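Long-range contacts in PUA domain-containing protein (Pyrococcus horikoshii, PDB 3D79), which is of unknown function but carries a PUA domain and probably binds RNA: residues Asp72-Pro76 / Asp129-Val133; Pro94-Asp100 / Pro116-Asp122. One frame throughout, in Å; residues are numbered along the deposited sequence.

Interaction 1. Residues Asp72-Pro76 / Asp129-Val133; sequences DLIFP and DFVFV
Phe75 and Phe130 reach across from facing sheets and lap over one another where the five-stranded antiparallel sheet of the Pre-PUA-like half meets the mixed sheet of the PUA domain. Strands 73-76 and 130-133 run almost parallel, 18° apart, but their axes come no nearer than 8.2 Å, so side chains rather than backbones bridge the interface. The Phe75 ring, carried across with CG anti to the backbone N (chi1 -160°), takes Phe130 CB over one face, and its CD1 comes within 3.3 Å of that CB. In return, Phe75 CB sits over a face of the Phe130 ring in a CH-pi contact, 4.2 Å from the centroid. The two rings meet obliquely, their planes 36° apart. Phe75 also pushes CE2 to 3.4 Å from Val131 O, while Met31 of helix 18-32 and Ile144 of strand 141-147 pack around it from both halves. Cutting Phe75 back to an alanine is likely to open a gap between the sheets and let the Phe130 ring shift, with only CB left to lie over its face. The Phe130 ring is met at its edge, near its plane, by Leu73, a residue exposed to solvent, whose CB lies 3.8 Å from Phe130 CE2.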
ATOM      1  N   ASP A  72       2.943  12.740  -7.957  1.00 29.25           N
ATOM      2  CA  ASP A  72       1.496  12.929  -7.955  1.00 28.51           C
ATOM      3  C   ASP A  72       0.736  11.627  -7.702  1.00 27.32           C
ATOM      4  O   ASP A  72      -0.500  11.606  -7.764  1.00 27.78           O
ATOM      5  CB  ASP A  72       1.025  13.605  -9.254  1.00 28.99           C
ATOM      6  CG  ASP A  72       1.114  12.691 -10.465  1.00 30.29           C
ATOM      7  OD1 ASP A  72       0.265  12.827 -11.375  1.00 32.62           O
ATOM      8  OD2 ASP A  72       2.027  11.844 -10.519  1.00 31.48           O
ATOM      9  N   LEU A  73       1.469  10.558  -7.389  1.00 25.28           N
ATOM     10  CA  LEU A  73       0.854   9.243  -7.179  1.00 23.15           C
ATOM     11  C   LEU A  73       0.785   8.863  -5.706  1.00 21.55           C
ATOM     12  O   LEU A  73       1.756   9.028  -4.968  1.00 20.58           O
ATOM     13  CB  LEU A  73       1.598   8.154  -7.960  1.00 23.51           C
ATOM     14  CG  LEU A  73       1.636   8.252  -9.491  1.00 23.88           C
ATOM     15  CD1 LEU A  73       2.402   7.066 -10.058  1.00 24.61           C
ATOM     16  CD2 LEU A  73       0.240   8.323 -10.096  1.00 24.70           C
ATOM     17  N   ILE A  74      -0.372   8.346  -5.293  1.00 19.47           N
ATOM     18  CA  ILE A  74      -0.592   7.989  -3.898  1.00 17.82           C
ATOM     19  C   ILE A  74      -0.852   6.492  -3.710  1.00 16.40           C
ATOM     20  O   ILE A  74      -1.220   5.778  -4.651  1.00 15.75           O
ATOM     21  CB  ILE A  74      -1.753   8.820  -3.242  1.00 17.72           C
ATOM     22  CG1 ILE A  74      -3.081   8.613  -3.974  1.00 18.13           C
ATOM     23  CG2 ILE A  74      -1.410  10.306  -3.214  1.00 18.41           C
ATOM     24  CD1 ILE A  74      -3.860   7.401  -3.528  1.00 19.84           C
ATOM     25  N   PHE A  75      -0.656   6.034  -2.478  1.00 15.12           N
ATOM     26  CA  PHE A  75      -1.011   4.673  -2.086  1.00 14.34           C
ATOM     27  C   PHE A  75      -1.159   4.627  -0.570  1.00 13.68           C
ATOM     28  O   PHE A  75      -0.479   5.368   0.132  1.00 13.32           O
ATOM     29  CB  PHE A  75       0.048   3.664  -2.540  1.00 14.36           C
ATOM     30  CG  PHE A  75      -0.461   2.249  -2.611  1.00 14.31           C
ATOM     31  CD1 PHE A  75      -1.359   1.870  -3.607  1.00 14.38           C
ATOM     32  CD2 PHE A  75      -0.047   1.294  -1.683  1.00 15.16           C
ATOM     33  CE1 PHE A  75      -1.844   0.571  -3.679  1.00 14.59           C
ATOM     34  CE2 PHE A  75      -0.523  -0.009  -1.747  1.00 15.52           C
ATOM     35  CZ  PHE A  75      -1.424  -0.375  -2.748  1.00 14.74           C
ATOM     36  N   PRO A  76      -2.070   3.780  -0.051  1.00 13.48           N
ATOM     37  CA  PRO A  76      -2.167   3.687   1.409  1.00 13.26           C
ATOM     38  C   PRO A  76      -0.854   3.353   2.120  1.00 13.21           C
ATOM     39  O   PRO A  76      -0.073   2.528   1.641  1.00 13.46           O
ATOM     40  CB  PRO A  76      -3.174   2.545   1.620  1.00 13.57           C
ATOM     41  CG  PRO A  76      -4.009   2.568   0.397  1.00 13.21           C
ATOM     42  CD  PRO A  76      -3.072   2.925  -0.721  1.00 13.50           C
ATOM     43  N   ASP A 129       2.118  -1.602 -11.297  1.00 17.85           N
ATOM     44  CA  ASP A 129       1.051  -1.268 -10.339  1.00 17.49           C
ATOM     45  C   ASP A 129       1.591  -1.163  -8.924  1.00 16.80           C
ATOM     46  O   ASP A 129       2.460  -1.948  -8.525  1.00 16.58           O
ATOM     47  CB  ASP A 129      -0.052  -2.338 -10.350  1.00 17.62           C
ATOM     48  CG  ASP A 129      -1.010  -2.218 -11.533  1.00 19.14           C
ATOM     49  OD1 ASP A 129      -0.893  -1.271 -12.344  1.00 21.06           O
ATOM     50  OD2 ASP A 129      -1.906  -3.083 -11.640  1.00 20.76           O
ATOM     51  N   PHE A 130       1.063  -0.206  -8.159  1.00 16.16           N
ATOM     52  CA  PHE A 130       1.261  -0.169  -6.715  1.00 15.80           C
ATOM     53  C   PHE A 130       0.551  -1.375  -6.116  1.00 14.89           C
ATOM     54  O   PHE A 130      -0.578  -1.688  -6.496  1.00 14.69           O
ATOM     55  CB  PHE A 130       0.614   1.074  -6.108  1.00 16.60           C
ATOM     56  CG  PHE A 130       1.474   2.299  -6.120  1.00 18.72           C
ATOM     57  CD1 PHE A 130       2.811   2.248  -5.732  1.00 21.43           C
ATOM     58  CD2 PHE A 130       0.927   3.524  -6.481  1.00 21.42           C
ATOM     59  CE1 PHE A 130       3.597   3.399  -5.729  1.00 22.94           C
ATOM     60  CE2 PHE A 130       1.699   4.677  -6.482  1.00 22.61           C
ATOM     61  CZ  PHE A 130       3.040   4.616  -6.101  1.00 21.73           C
ATOM     62  N   VAL A 131       1.211  -2.042  -5.175  1.00 14.01           N
ATOM     63  CA  VAL A 131       0.625  -3.202  -4.499  1.00 13.36           C
ATOM     64  C   VAL A 131       0.909  -3.121  -3.003  1.00 12.99           C
ATOM     65  O   VAL A 131       1.798  -2.387  -2.576  1.00 12.79           O
ATOM     66  CB  VAL A 131       1.175  -4.548  -5.058  1.00 13.22           C
ATOM     67  CG1 VAL A 131       0.744  -4.755  -6.523  1.00 13.71           C
ATOM     68  CG2 VAL A 131       2.697  -4.648  -4.896  1.00 13.67           C
ATOM     69  N   PHE A 132       0.148  -3.862  -2.199  1.00 12.44           N
ATOM     70  CA  PHE A 132       0.542  -4.063  -0.812  1.00 12.73           C
ATOM     71  C   PHE A 132       0.848  -5.532  -0.565  1.00 12.58           C
ATOM     72  O   PHE A 132       0.372  -6.408  -1.293  1.00 12.38           O
ATOM     73  CB  PHE A 132      -0.505  -3.544   0.189  1.00 12.97           C
ATOM     74  CG  PHE A 132      -1.781  -4.327   0.196  1.00 13.74           C
ATOM     75  CD1 PHE A 132      -1.948  -5.400   1.064  1.00 14.25           C
ATOM     76  CD2 PHE A 132      -2.820  -3.993  -0.670  1.00 15.30           C
ATOM     77  CE1 PHE A 132      -3.127  -6.140   1.061  1.00 14.11           C
ATOM     78  CE2 PHE A 132      -4.005  -4.721  -0.668  1.00 15.00           C
ATOM     79  CZ  PHE A 132      -4.153  -5.796   0.197  1.00 13.60           C
ATOM     80  N   VAL A 133       1.647  -5.776   0.467  1.00 12.51           N
ATOM     81  CA  VAL A 133       2.120  -7.109   0.808  1.00 12.76           C
ATOM     82  C   VAL A 133       1.539  -7.478   2.164  1.00 13.24           C
ATOM     83  O   VAL A 133       1.667  -6.716   3.116  1.00 13.23           O
ATOM     84  CB  VAL A 133       3.664  -7.152   0.876  1.00 13.12           C
ATOM     85  CG1 VAL A 133       4.153  -8.579   1.130  1.00 12.98           C
ATOM     86  CG2 VAL A 133       4.277  -6.590  -0.414  1.00 13.36           C
TER

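Interaction 2. Residues Pro94-Asp100 / Pro116-Asp122; sequences PRRVVVD and PGIVDAD
Asp120 OD2 is gripped by two nitrogens of one arginine: Arg96 NE and Arg96 NH2 each donate to it at 3.0 Å, a side-on salt bridge. The oxygen lies in the guanidinium plane, but the carboxylate is turned 53° against that plane, and both donors reach OD2 from the same face of the carboxylate. Arg96 gets there with an extended chain from CG to NE, after a chi1 of 80° that sets CG between the backbone N and the carbonyl carbon. One face of its guanidinium lies against the backbone of Ala121 and Asp122, with Asp122 N over its centre. Arg96 NH1 turns the other way, to Trp93 O and to a water that donates in turn to Asp122 OD1; these bonds probably fix the rotation of the group. The other oxygen, Asp122 OD2, receives Arg95 N at 2.8 Å in an almost straight bond (178°), on its anti side and tilted somewhat out of the carboxylate plane.

The backbones themselves pair as an antiparallel ladder. Asp122 N donates to Arg96 O, and Val98 N to Asp120 O at 2.8 Å. Val98 O then takes Val119 N at 2.7 Å and, weakly, Asp120 N at 3.4 Å, which shifts the register by one residue. Beyond the shift, Asp100 N donates to Gly117 O, and a second water links Asp100 OD2 to Pro116 O. Val97 CG1 meets Ile118 CD1 at 3.8 Å on the face where Met154 of helix 151-156 packs; on the other face Val98 CG1 touches Val119 CG2. Two residues, Val119 and Asp120, thus stand opposite Val98: a classic beta bulge, here in the mixed sheet of the PUA domain.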
ATOM      1  N   PRO A  94      -8.146  -6.170  -3.500  1.00 16.64           N
ATOM      2  CA  PRO A  94      -7.439  -5.827  -4.725  1.00 16.19           C
ATOM      3  C   PRO A  94      -6.035  -5.332  -4.400  1.00 15.48           C
ATOM      4  O   PRO A  94      -5.801  -4.790  -3.307  1.00 15.04           O
ATOM      5  CB  PRO A  94      -8.261  -4.673  -5.322  1.00 16.77           C
ATOM      6  CG  PRO A  94      -9.534  -4.637  -4.575  1.00 16.90           C
ATOM      7  CD  PRO A  94      -9.304  -5.286  -3.256  1.00 16.93           C
ATOM      8  N   ARG A  95      -5.124  -5.539  -5.346  1.00 15.14           N
ATOM      9  CA  ARG A  95      -3.715  -5.120  -5.258  1.00 14.67           C
ATOM     10  C   ARG A  95      -2.910  -5.837  -4.171  1.00 14.54           C
ATOM     11  O   ARG A  95      -1.826  -5.389  -3.805  1.00 14.69           O
ATOM     12  CB  ARG A  95      -3.580  -3.597  -5.105  1.00 14.78           C
ATOM     13  CG  ARG A  95      -4.181  -2.785  -6.245  1.00 14.82           C
ATOM     14  CD  ARG A  95      -3.542  -3.134  -7.590  1.00 14.71           C
ATOM     15  NE  ARG A  95      -4.051  -2.313  -8.690  1.00 15.75           N
ATOM     16  CZ  ARG A  95      -3.549  -1.137  -9.060  1.00 15.87           C
ATOM     17  NH1 ARG A  95      -2.517  -0.598  -8.416  1.00 15.50           N
ATOM     18  NH2 ARG A  95      -4.100  -0.488 -10.079  1.00 17.34           N
ATOM     19  N   ARG A  96      -3.438  -6.954  -3.676  1.00 14.07           N
ATOM     20  CA  ARG A  96      -2.761  -7.746  -2.655  1.00 13.95           C
ATOM     21  C   ARG A  96      -1.666  -8.635  -3.231  1.00 13.41           C
ATOM     22  O   ARG A  96      -1.775  -9.172  -4.340  1.00 13.61           O
ATOM     23  CB  ARG A  96      -3.762  -8.631  -1.893  1.00 13.89           C
ATOM     24  CG  ARG A  96      -4.138  -9.897  -2.648  1.00 14.53           C
ATOM     25  CD  ARG A  96      -5.209 -10.702  -1.929  1.00 14.40           C
ATOM     26  NE  ARG A  96      -5.660 -11.831  -2.743  1.00 15.98           N
ATOM     27  CZ  ARG A  96      -6.562 -11.748  -3.720  1.00 17.47           C
ATOM     28  NH1 ARG A  96      -7.128 -10.583  -4.026  1.00 18.07           N
ATOM     29  NH2 ARG A  96      -6.894 -12.836  -4.407  1.00 19.34           N
ATOM     30  N   VAL A  97      -0.611  -8.774  -2.440  1.00 13.09           N
ATOM     31  CA  VAL A  97       0.410  -9.796  -2.637  1.00 12.97           C
ATOM     32  C   VAL A  97       0.526 -10.511  -1.300  1.00 12.95           C
ATOM     33  O   VAL A  97       0.911  -9.908  -0.297  1.00 12.98           O
ATOM     34  CB  VAL A  97       1.760  -9.170  -3.047  1.00 12.59           C
ATOM     35  CG1 VAL A  97       2.822 -10.251  -3.175  1.00 13.85           C
ATOM     36  CG2 VAL A  97       1.601  -8.397  -4.357  1.00 13.00           C
ATOM     37  N   VAL A  98       0.146 -11.788  -1.274  1.00 13.63           N
ATOM     38  CA  VAL A  98       0.118 -12.549  -0.023  1.00 13.87           C
ATOM     39  C   VAL A  98       1.343 -13.451   0.065  1.00 14.34           C
ATOM     40  O   VAL A  98       1.604 -14.220  -0.861  1.00 14.38           O
ATOM     41  CB  VAL A  98      -1.165 -13.405   0.097  1.00 14.13           C
ATOM     42  CG1 VAL A  98      -1.295 -13.946   1.508  1.00 13.63           C
ATOM     43  CG2 VAL A  98      -2.390 -12.560  -0.263  1.00 13.00           C
ATOM     44  N   VAL A  99       2.075 -13.344   1.172  1.00 14.91           N
ATOM     45  CA  VAL A  99       3.313 -14.113   1.377  1.00 15.81           C
ATOM     46  C   VAL A  99       3.220 -15.121   2.526  1.00 16.89           C
ATOM     47  O   VAL A  99       2.408 -14.962   3.451  1.00 17.36           O
ATOM     48  CB  VAL A  99       4.563 -13.195   1.588  1.00 15.22           C
ATOM     49  CG1 VAL A  99       4.787 -12.296   0.380  1.00 14.52           C
ATOM     50  CG2 VAL A  99       4.462 -12.384   2.869  1.00 14.40           C
ATOM     51  N   ASP A 100       4.056 -16.155   2.451  1.00 18.56           N
ATOM     52  CA  ASP A 100       4.148 -17.156   3.514  1.00 20.41           C
ATOM     53  C   ASP A 100       4.952 -16.646   4.712  1.00 21.52           C
ATOM     54  O   ASP A 100       5.584 -15.590   4.634  1.00 21.26           O
ATOM     55  CB  ASP A 100       4.651 -18.526   2.998  1.00 20.34           C
ATOM     56  CG  ASP A 100       6.049 -18.484   2.351  1.00 21.68           C
ATOM     57  OD1 ASP A 100       6.878 -17.596   2.645  1.00 21.57           O
ATOM     58  OD2 ASP A 100       6.329 -19.403   1.550  1.00 23.02           O
ATOM     59  N   PRO A 116       9.167 -16.992  -4.930  1.00 15.68           N
ATOM     60  CA  PRO A 116       8.944 -18.243  -4.176  1.00 15.93           C
ATOM     61  C   PRO A 116       8.124 -18.114  -2.885  1.00 15.84           C
ATOM     62  O   PRO A 116       7.542 -19.108  -2.438  1.00 16.24           O
ATOM     63  CB  PRO A 116      10.362 -18.744  -3.867  1.00 16.35           C
ATOM     64  CG  PRO A 116      11.271 -17.579  -4.099  1.00 16.17           C
ATOM     65  CD  PRO A 116      10.605 -16.738  -5.153  1.00 15.88           C
ATOM     66  N   GLY A 117       8.065 -16.915  -2.312  1.00 15.52           N
ATOM     67  CA  GLY A 117       7.366 -16.673  -1.043  1.00 15.90           C
ATOM     68  C   GLY A 117       5.924 -16.219  -1.184  1.00 15.56           C
ATOM     69  O   GLY A 117       5.244 -15.997  -0.181  1.00 15.64           O
ATOM     70  N   ILE A 118       5.470 -16.065  -2.421  1.00 15.63           N
ATOM     71  CA  ILE A 118       4.113 -15.584  -2.699  1.00 15.53           C
ATOM     72  C   ILE A 118       3.133 -16.750  -2.776  1.00 15.57           C
ATOM     73  O   ILE A 118       3.305 -17.659  -3.592  1.00 15.88           O
ATOM     74  CB  ILE A 118       4.071 -14.725  -3.991  1.00 15.42           C
ATOM     75  CG1 ILE A 118       4.890 -13.444  -3.789  1.00 15.01           C
ATOM     76  CG2 ILE A 118       2.615 -14.387  -4.390  1.00 16.04           C
ATOM     77  CD1 ILE A 118       5.077 -12.611  -5.035  1.00 15.42           C
ATOM     78  N   VAL A 119       2.097 -16.694  -1.936  1.00 15.59           N
ATOM     79  CA  VAL A 119       1.064 -17.739  -1.891  1.00 15.87           C
ATOM     80  C   VAL A 119      -0.219 -17.349  -2.639  1.00 16.19           C
ATOM     81  O   VAL A 119      -1.027 -18.215  -3.001  1.00 16.71           O
ATOM     82  CB  VAL A 119       0.741 -18.184  -0.441  1.00 15.96           C
ATOM     83  CG1 VAL A 119       1.964 -18.824   0.208  1.00 15.67           C
ATOM     84  CG2 VAL A 119       0.227 -17.029   0.398  1.00 16.02           C
ATOM     85  N   ASP A 120      -0.409 -16.049  -2.858  1.00 15.81           N
ATOM     86  CA  ASP A 120      -1.556 -15.546  -3.612  1.00 15.63           C
ATOM     87  C   ASP A 120      -1.280 -14.109  -4.016  1.00 15.60           C
ATOM     88  O   ASP A 120      -0.469 -13.433  -3.392  1.00 15.54           O
ATOM     89  CB  ASP A 120      -2.836 -15.602  -2.762  1.00 15.98           C
ATOM     90  CG  ASP A 120      -4.090 -15.290  -3.560  1.00 16.22           C
ATOM     91  OD1 ASP A 120      -4.125 -15.609  -4.767  1.00 16.51           O
ATOM     92  OD2 ASP A 120      -5.046 -14.717  -2.976  1.00 17.61           O
ATOM     93  N   ALA A 121      -1.958 -13.663  -5.069  1.00 15.83           N
ATOM     94  CA  ALA A 121      -1.867 -12.289  -5.541  1.00 16.08           C
ATOM     95  C   ALA A 121      -3.136 -11.956  -6.305  1.00 16.45           C
ATOM     96  O   ALA A 121      -3.777 -12.841  -6.870  1.00 16.46           O
ATOM     97  CB  ALA A 121      -0.628 -12.102  -6.435  1.00 16.12           C
ATOM     98  N   ASP A 122      -3.508 -10.685  -6.299  1.00 16.86           N
ATOM     99  CA  ASP A 122      -4.634 -10.215  -7.095  1.00 17.73           C
ATOM    100  C   ASP A 122      -4.296 -10.348  -8.578  1.00 18.21           C
ATOM    101  O   ASP A 122      -3.357  -9.725  -9.061  1.00 18.11           O
ATOM    102  CB  ASP A 122      -4.940  -8.760  -6.729  1.00 17.59           C
ATOM    103  CG  ASP A 122      -5.988  -8.129  -7.628  1.00 18.42           C
ATOM    104  OD1 ASP A 122      -6.772  -8.864  -8.271  1.00 18.97           O
ATOM    105  OD2 ASP A 122      -6.024  -6.885  -7.675  1.00 18.20           O
TER
HETATM  106  O   HOH W   1      -8.499 -10.349  -6.486  1.00 30.23           O
HETATM  107  O   HOH W   2       5.292 -19.563  -1.174  1.00 22.52           O

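Overall arrangement
Strand 130-135 joins the two contacts: it supplies one side of interaction 1 and, as the parallel neighbour of strand 96-99, lies beside interaction 2. Phe132 O accepts from Val97 N, and Phe130 O from Arg95 NH1, so the strand is bonded to 94-100 through its backbone while Phe130 turns to the Pre-PUA-like half and Phe132 CB only brushes Phe75. Interaction 1 lies near the centre of the chain, mostly buried, and is apolar, aromatic packing between two sheets. Interaction 2, about 15 Å away centre to centre, is only partly buried; it is made within one sheet, by backbone bonds, charged side chains and waters. Both its segments fall between the two segments of interaction 1 in sequence.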